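Local coordinates for protein 4-methyl-5(B-hydroxyethyl)-thiazole monophosphate biosynthesis enzyme (Vibrio cholerae O1 biovar El Tor, PDB 3OT1) that is of unknown function but belongs to the DJ-1/PfpI family and is named for a possible role in thiazole monophosphate biosynthesis, at residues Arg11-Val16 and Glu70-Leu75; Gln62-Cys67 and Thr91-Leu96. One frame throughout, in Å; residues are numbered along the deposited sequence. Where two conformers were deposited one is given.

In the fold
The two contacts lie on the same side of the chain's centre, about 11 Å apart, centre to centre. Contact 1 joins strands 11-16 and 74-77, two parallel neighbours near the middle of the mixed sheet; contact 2 sets the turn after edge strand 62-63 against helix 91-102, which covers one face of that sheet. They meet directly: Leu-13 CD1 lies 3.7 Å from Cys-67 SG, and Pro-15 CG is 3.8 Å from Leu-93 CD2. Leu-13 and Pro-15 thus serve both contacts and join them in one apolar layer. In this family the reactive cysteine usually follows a central strand, here probably 106-110, which neighbours strand 74-77 in the sheet.

Contact 1: residues Arg11-Val16 and Glu70-Leu75; sequences RILVPV and EAFDAL
Arg-11 crosses Asp-73 at a slant and holds its carboxylate side-on with two nitrogens, NE to OD2 at 3.0 Å and NH2 to OD1 at 2.9 Å. Both oxygens lie in the guanidinium plane, but the carboxylate is turned 49° from it, so the arginine meets it from above its plane. A bend at chi3 (-60°) swings the guanidinium back toward Asp-73. The backbone N of Arg-11 also donates to OD2, at 2.8 Å and on the anti lone pair; with Ser-9 N as a further donor, this oxygen has three N-H partners, which should stabilise its negative charge. The peptide between Ala-71 and Phe-72 lies over one guanidinium face, and a water links NH1 to Glu-70 O.

On the face of the sheet that carries Leu-13 and Leu-75, Leu-13 CB sits 3.8 Å from the centroid of the Phe-72 ring, only 10° off its normal, a CH-pi contact. Leu-13 and Leu-75 run side by side in the same direction, CD2 to CD1 3.9 Å, and Pro-15 crosses Leu-75 at about a right angle. On the other face Ile-12 CD1 packs on Ala-74 CB.

Leu-13 N bonds to Ala-74 O at 3.0 Å, and Asp-73 N to Arg-11 O. Helix 91-102 covers the Leu-13 face through Phe-100. Neighbouring parallel strands between helical layers are typical of the alpha/beta sandwich of the DJ-1/PfpI fold.

Contact 2: residues Gln62-Cys67 and Thr91-Leu96; sequences QTLEAC and TALLAL
Leu-96 N donates to Ala-92 O at 3.0 Å, closing a turn of helix 91-102 that places both residues on the side facing Leu-64. The side chain of Leu-64 spreads its two methyls over this surface. The Leu-64 and Leu-93 side chains cross at a slant, with Leu-64 CD2 3.7 Å from Leu-93 CB and also near Ala-92 CB. Leu-64 CD1 meets Leu-96 CD1 at 3.6 Å, where the two leucines slide past each other in opposite directions. CG of Leu-64 lies anti to the backbone N (chi1 -159°), a rotation that points the fork at the helix, with CD2 by Leu-93 and CD1 by Leu-96.

Leu-96 reaches further along the loop: its CD2 approaches Cys-67 O to 3.9 Å, while its CD1 lies more loosely by Cys-67 CB. The cysteine sulfur is turned to its own segment and accepts a bond from Gln-62 NE2 at 3.4 Å, close to the amide plane. Leu-13 and Pro-15 of strand 11-16 pack against these side chains from the sheet.

No hydrogen bond passes between the segments, and they meet mainly through methyl groups, so the attraction between them probably comes from dispersion and the burial of hydrocarbon.

Contact 1: residues Arg11-Val16 and Glu70-Leu75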
loop_
_atom_site.group_PDB
_atom_site.type_symbol
_atom_site.label_atom_id
_atom_site.label_comp_id
_atom_site.label_asym_id
_atom_site.label_seq_id
_atom_site.Cartn_x
_atom_site.Cartn_y
_atom_site.Cartn_z
ATOM N N ARG A 11 -3.943 -19.518 6.118
ATOM C CA ARG A 11 -4.876 -18.594 6.746
ATOM C C ARG A 11 -4.099 -17.571 7.563
ATOM O O ARG A 11 -3.268 -17.937 8.407
ATOM C CB ARG A 11 -5.804 -19.380 7.663
ATOM C CG ARG A 11 -6.561 -20.531 6.976
ATOM C CD ARG A 11 -6.939 -21.617 7.970
ATOM N NE ARG A 11 -5.754 -22.202 8.621
ATOM C CZ ARG A 11 -5.806 -23.007 9.678
ATOM N NH1 ARG A 11 -6.981 -23.324 10.192
ATOM N NH2 ARG A 11 -4.691 -23.486 10.225
ATOM N N ILE A 12 -4.337 -16.280 7.311
ATOM C CA ILE A 12 -3.588 -15.211 7.976
ATOM C C ILE A 12 -4.559 -14.288 8.714
ATOM O O ILE A 12 -5.566 -13.843 8.155
ATOM C CB ILE A 12 -2.824 -14.333 6.945
ATOM C CG1 ILE A 12 -2.119 -15.185 5.874
ATOM C CG2 ILE A 12 -1.860 -13.406 7.690
ATOM C CD1 ILE A 12 -1.010 -16.056 6.427
ATOM N N LEU A 13 -4.207 -13.959 9.950
ATOM C CA LEU A 13 -4.955 -12.995 10.742
ATOM C C LEU A 13 -4.219 -11.660 10.733
ATOM O O LEU A 13 -3.030 -11.622 11.071
ATOM C CB LEU A 13 -5.117 -13.480 12.179
ATOM C CG LEU A 13 -5.862 -12.543 13.128
ATOM C CD1 LEU A 13 -7.254 -12.217 12.638
ATOM C CD2 LEU A 13 -5.922 -13.171 14.534
ATOM N N VAL A 14 -4.911 -10.586 10.324
ATOM C CA VAL A 14 -4.356 -9.239 10.277
ATOM C C VAL A 14 -5.210 -8.329 11.163
ATOM O O VAL A 14 -6.264 -7.825 10.752
ATOM C CB VAL A 14 -4.310 -8.680 8.842
ATOM C CG1 VAL A 14 -3.679 -7.286 8.829
ATOM C CG2 VAL A 14 -3.531 -9.611 7.937
ATOM N N PRO A 15 -4.777 -8.105 12.411
ATOM C CA PRO A 15 -5.486 -7.160 13.267
ATOM C C PRO A 15 -5.315 -5.733 12.758
ATOM O O PRO A 15 -4.274 -5.383 12.211
ATOM C CB PRO A 15 -4.777 -7.317 14.604
ATOM C CG PRO A 15 -4.180 -8.685 14.522
ATOM C CD PRO A 15 -3.697 -8.779 13.133
ATOM N N VAL A 16 -6.362 -4.937 12.950
ATOM C CA VAL A 16 -6.338 -3.518 12.629
ATOM C C VAL A 16 -6.949 -2.740 13.776
ATOM O O VAL A 16 -7.825 -3.238 14.488
ATOM C CB VAL A 16 -7.107 -3.231 11.316
ATOM C CG1 VAL A 16 -6.379 -3.875 10.154
ATOM C CG2 VAL A 16 -8.565 -3.669 11.374
ATOM N N GLU A 70 -5.983 -21.154 16.585
ATOM C CA GLU A 70 -6.034 -22.449 15.857
ATOM C C GLU A 70 -6.663 -22.329 14.479
ATOM O O GLU A 70 -6.464 -23.213 13.633
ATOM C CB GLU A 70 -6.742 -23.574 16.638
ATOM C CG GLU A 70 -8.263 -23.565 16.586
ATOM C CD GLU A 70 -8.889 -22.502 17.465
ATOM O OE1 GLU A 70 -10.096 -22.214 17.260
ATOM O OE2 GLU A 70 -8.187 -21.962 18.357
ATOM N N ALA A 71 -7.405 -21.237 14.239
ATOM C CA ALA A 71 -8.023 -20.995 12.934
ATOM C C ALA A 71 -7.073 -20.360 11.931
ATOM O O ALA A 71 -7.481 -20.087 10.809
ATOM C CB ALA A 71 -9.257 -20.127 13.078
ATOM N N PHE A 72 -5.821 -20.108 12.323
ATOM C CA PHE A 72 -4.880 -19.396 11.458
ATOM C C PHE A 72 -3.521 -20.058 11.453
ATOM O O PHE A 72 -3.140 -20.735 12.411
ATOM C CB PHE A 72 -4.749 -17.935 11.924
ATOM C CG PHE A 72 -6.063 -17.212 11.942
ATOM C CD1 PHE A 72 -6.586 -16.684 10.775
ATOM C CD2 PHE A 72 -6.807 -17.082 13.096
ATOM C CE1 PHE A 72 -7.803 -16.029 10.767
ATOM C CE2 PHE A 72 -8.021 -16.432 13.092
ATOM C CZ PHE A 72 -8.516 -15.884 11.908
ATOM N N ASP A 73 -2.764 -19.796 10.407
ATOM C CA ASP A 73 -1.397 -20.242 10.289
ATOM C C ASP A 73 -0.380 -19.180 10.658
ATOM O O ASP A 73 0.753 -19.518 10.938
ATOM C CB ASP A 73 -1.157 -20.726 8.874
ATOM C CG ASP A 73 -2.091 -21.873 8.525
ATOM O OD1 ASP A 73 -2.053 -22.905 9.221
ATOM O OD2 ASP A 73 -2.918 -21.706 7.624
ATOM N N ALA A 74 -0.769 -17.899 10.624
ATOM C CA ALA A 74 0.164 -16.828 10.919
ATOM C C ALA A 74 -0.590 -15.574 11.291
ATOM O O ALA A 74 -1.754 -15.391 10.941
ATOM C CB ALA A 74 1.090 -16.568 9.733
ATOM N N LEU A 75 0.124 -14.722 12.025
ATOM C CA LEU A 75 -0.376 -13.450 12.529
ATOM C C LEU A 75 0.493 -12.350 11.928
ATOM O O LEU A 75 1.708 -12.420 12.037
ATOM C CB LEU A 75 -0.262 -13.442 14.063
ATOM C CG LEU A 75 -0.715 -12.180 14.782
ATOM C CD1 LEU A 75 -2.214 -11.908 14.614
ATOM C CD2 LEU A 75 -0.329 -12.240 16.248
HETATM O O HOH W 1 -7.507 -25.551 12.487
#

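Contact 2: residues Gln62-Cys67 and Thr91-Leu96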
loop_
_atom_site.group_PDB
_atom_site.type_symbol
_atom_site.label_atom_id
_atom_site.label_comp_id
_atom_site.label_asym_id
_atom_site.label_seq_id
_atom_site.Cartn_x
_atom_site.Cartn_y
_atom_site.Cartn_z
ATOM N N GLN A 62 -14.432 -9.146 11.298
ATOM C CA GLN A 62 -14.794 -9.615 12.613
ATOM C C GLN A 62 -13.969 -8.867 13.647
ATOM O O GLN A 62 -13.019 -8.122 13.338
ATOM C CB GLN A 62 -14.581 -11.122 12.737
ATOM C CG GLN A 62 -13.157 -11.589 12.630
ATOM C CD GLN A 62 -13.074 -13.076 12.294
ATOM O OE1 GLN A 62 -13.686 -13.545 11.325
ATOM N NE2 GLN A 62 -12.320 -13.822 13.090
ATOM N N THR A 63 -14.367 -9.077 14.877
ATOM C CA THR A 63 -13.737 -8.431 15.996
ATOM C C THR A 63 -12.555 -9.267 16.483
ATOM O O THR A 63 -12.535 -10.500 16.372
ATOM C CB THR A 63 -14.758 -8.223 17.122
ATOM O OG1 THR A 63 -14.197 -7.381 18.132
ATOM C CG2 THR A 63 -15.177 -9.548 17.715
ATOM N N LEU A 64 -11.550 -8.601 17.024
ATOM C CA LEU A 64 -10.391 -9.322 17.533
ATOM C C LEU A 64 -10.747 -10.332 18.643
ATOM O O LEU A 64 -10.122 -11.380 18.724
ATOM C CB LEU A 64 -9.305 -8.347 17.983
ATOM C CG LEU A 64 -7.904 -8.946 18.045
ATOM C CD1 LEU A 64 -7.397 -9.397 16.666
ATOM C CD2 LEU A 64 -6.963 -7.962 18.705
ATOM N N GLU A 65 -11.747 -10.031 19.469
ATOM C CA GLU A 65 -12.189 -10.962 20.527
ATOM C C GLU A 65 -12.774 -12.285 19.995
ATOM O O GLU A 65 -12.801 -13.286 20.715
ATOM C CB GLU A 65 -13.213 -10.281 21.455
ATOM C CG GLU A 65 -12.627 -9.555 22.670
ATOM C CD GLU A 65 -13.701 -9.063 23.651
ATOM O OE1 GLU A 65 -14.837 -9.581 23.610
ATOM O OE2 GLU A 65 -13.408 -8.160 24.467
ATOM N N ALA A 66 -13.262 -12.290 18.755
ATOM C CA ALA A 66 -13.755 -13.524 18.111
ATOM C C ALA A 66 -12.669 -14.392 17.459
ATOM O O ALA A 66 -12.985 -15.411 16.811
ATOM C CB ALA A 66 -14.810 -13.176 17.073
ATOM N N CYS A 67 -11.401 -14.003 17.603
ATOM C CA CYS A 67 -10.339 -14.705 16.932
ATOM C C CYS A 67 -9.665 -15.698 17.837
ATOM O O CYS A 67 -9.394 -15.393 18.989
ATOM C CB CYS A 67 -9.291 -13.716 16.457
ATOM S SG CYS A 67 -9.930 -12.589 15.208
ATOM N N THR A 91 -5.751 -6.302 25.566
ATOM C CA THR A 91 -5.599 -7.601 26.220
ATOM C C THR A 91 -5.657 -8.733 25.201
ATOM O O THR A 91 -4.822 -9.652 25.215
ATOM C CB THR A 91 -6.675 -7.769 27.324
ATOM O OG1 THR A 91 -6.587 -6.653 28.222
ATOM C CG2 THR A 91 -6.483 -9.094 28.054
ATOM N N ALA A 92 -6.651 -8.680 24.331
ATOM C CA ALA A 92 -6.857 -9.746 23.364
ATOM C C ALA A 92 -5.701 -9.821 22.375
ATOM O O ALA A 92 -5.305 -10.910 21.984
ATOM C CB ALA A 92 -8.162 -9.547 22.613
ATOM N N LEU A 93 -5.178 -8.683 21.927
ATOM C CA LEU A 93 -4.087 -8.696 20.960
ATOM C C LEU A 93 -2.854 -9.334 21.586
ATOM O O LEU A 93 -2.181 -10.169 20.979
ATOM C CB LEU A 93 -3.803 -7.273 20.454
ATOM C CG LEU A 93 -2.832 -7.019 19.288
ATOM C CD1 LEU A 93 -1.400 -7.217 19.726
ATOM C CD2 LEU A 93 -3.146 -7.904 18.064
ATOM N N LEU A 94 -2.519 -8.887 22.794
ATOM C CA LEU A 94 -1.349 -9.430 23.467
ATOM C C LEU A 94 -1.478 -10.939 23.701
ATOM O O LEU A 94 -0.512 -11.676 23.524
ATOM C CB LEU A 94 -1.097 -8.695 24.782
ATOM C CG LEU A 94 -0.783 -7.197 24.642
ATOM C CD1 LEU A 94 -0.638 -6.573 26.046
ATOM C CD2 LEU A 94 0.458 -6.918 23.816
ATOM N N ALA A 95 -2.670 -11.388 24.069
ATOM C CA ALA A 95 -2.931 -12.810 24.225
ATOM C C ALA A 95 -2.771 -13.573 22.910
ATOM O O ALA A 95 -2.304 -14.711 22.927
ATOM C CB ALA A 95 -4.343 -13.026 24.829
ATOM N N LEU A 96 -3.187 -12.986 21.780
ATOM C CA LEU A 96 -3.025 -13.654 20.500
ATOM C C LEU A 96 -1.557 -13.802 20.160
ATOM O O LEU A 96 -1.172 -14.793 19.578
ATOM C CB LEU A 96 -3.745 -12.897 19.385
ATOM C CG LEU A 96 -5.234 -13.150 19.359
ATOM C CD1 LEU A 96 -5.910 -12.106 18.511
ATOM C CD2 LEU A 96 -5.590 -14.546 18.832
#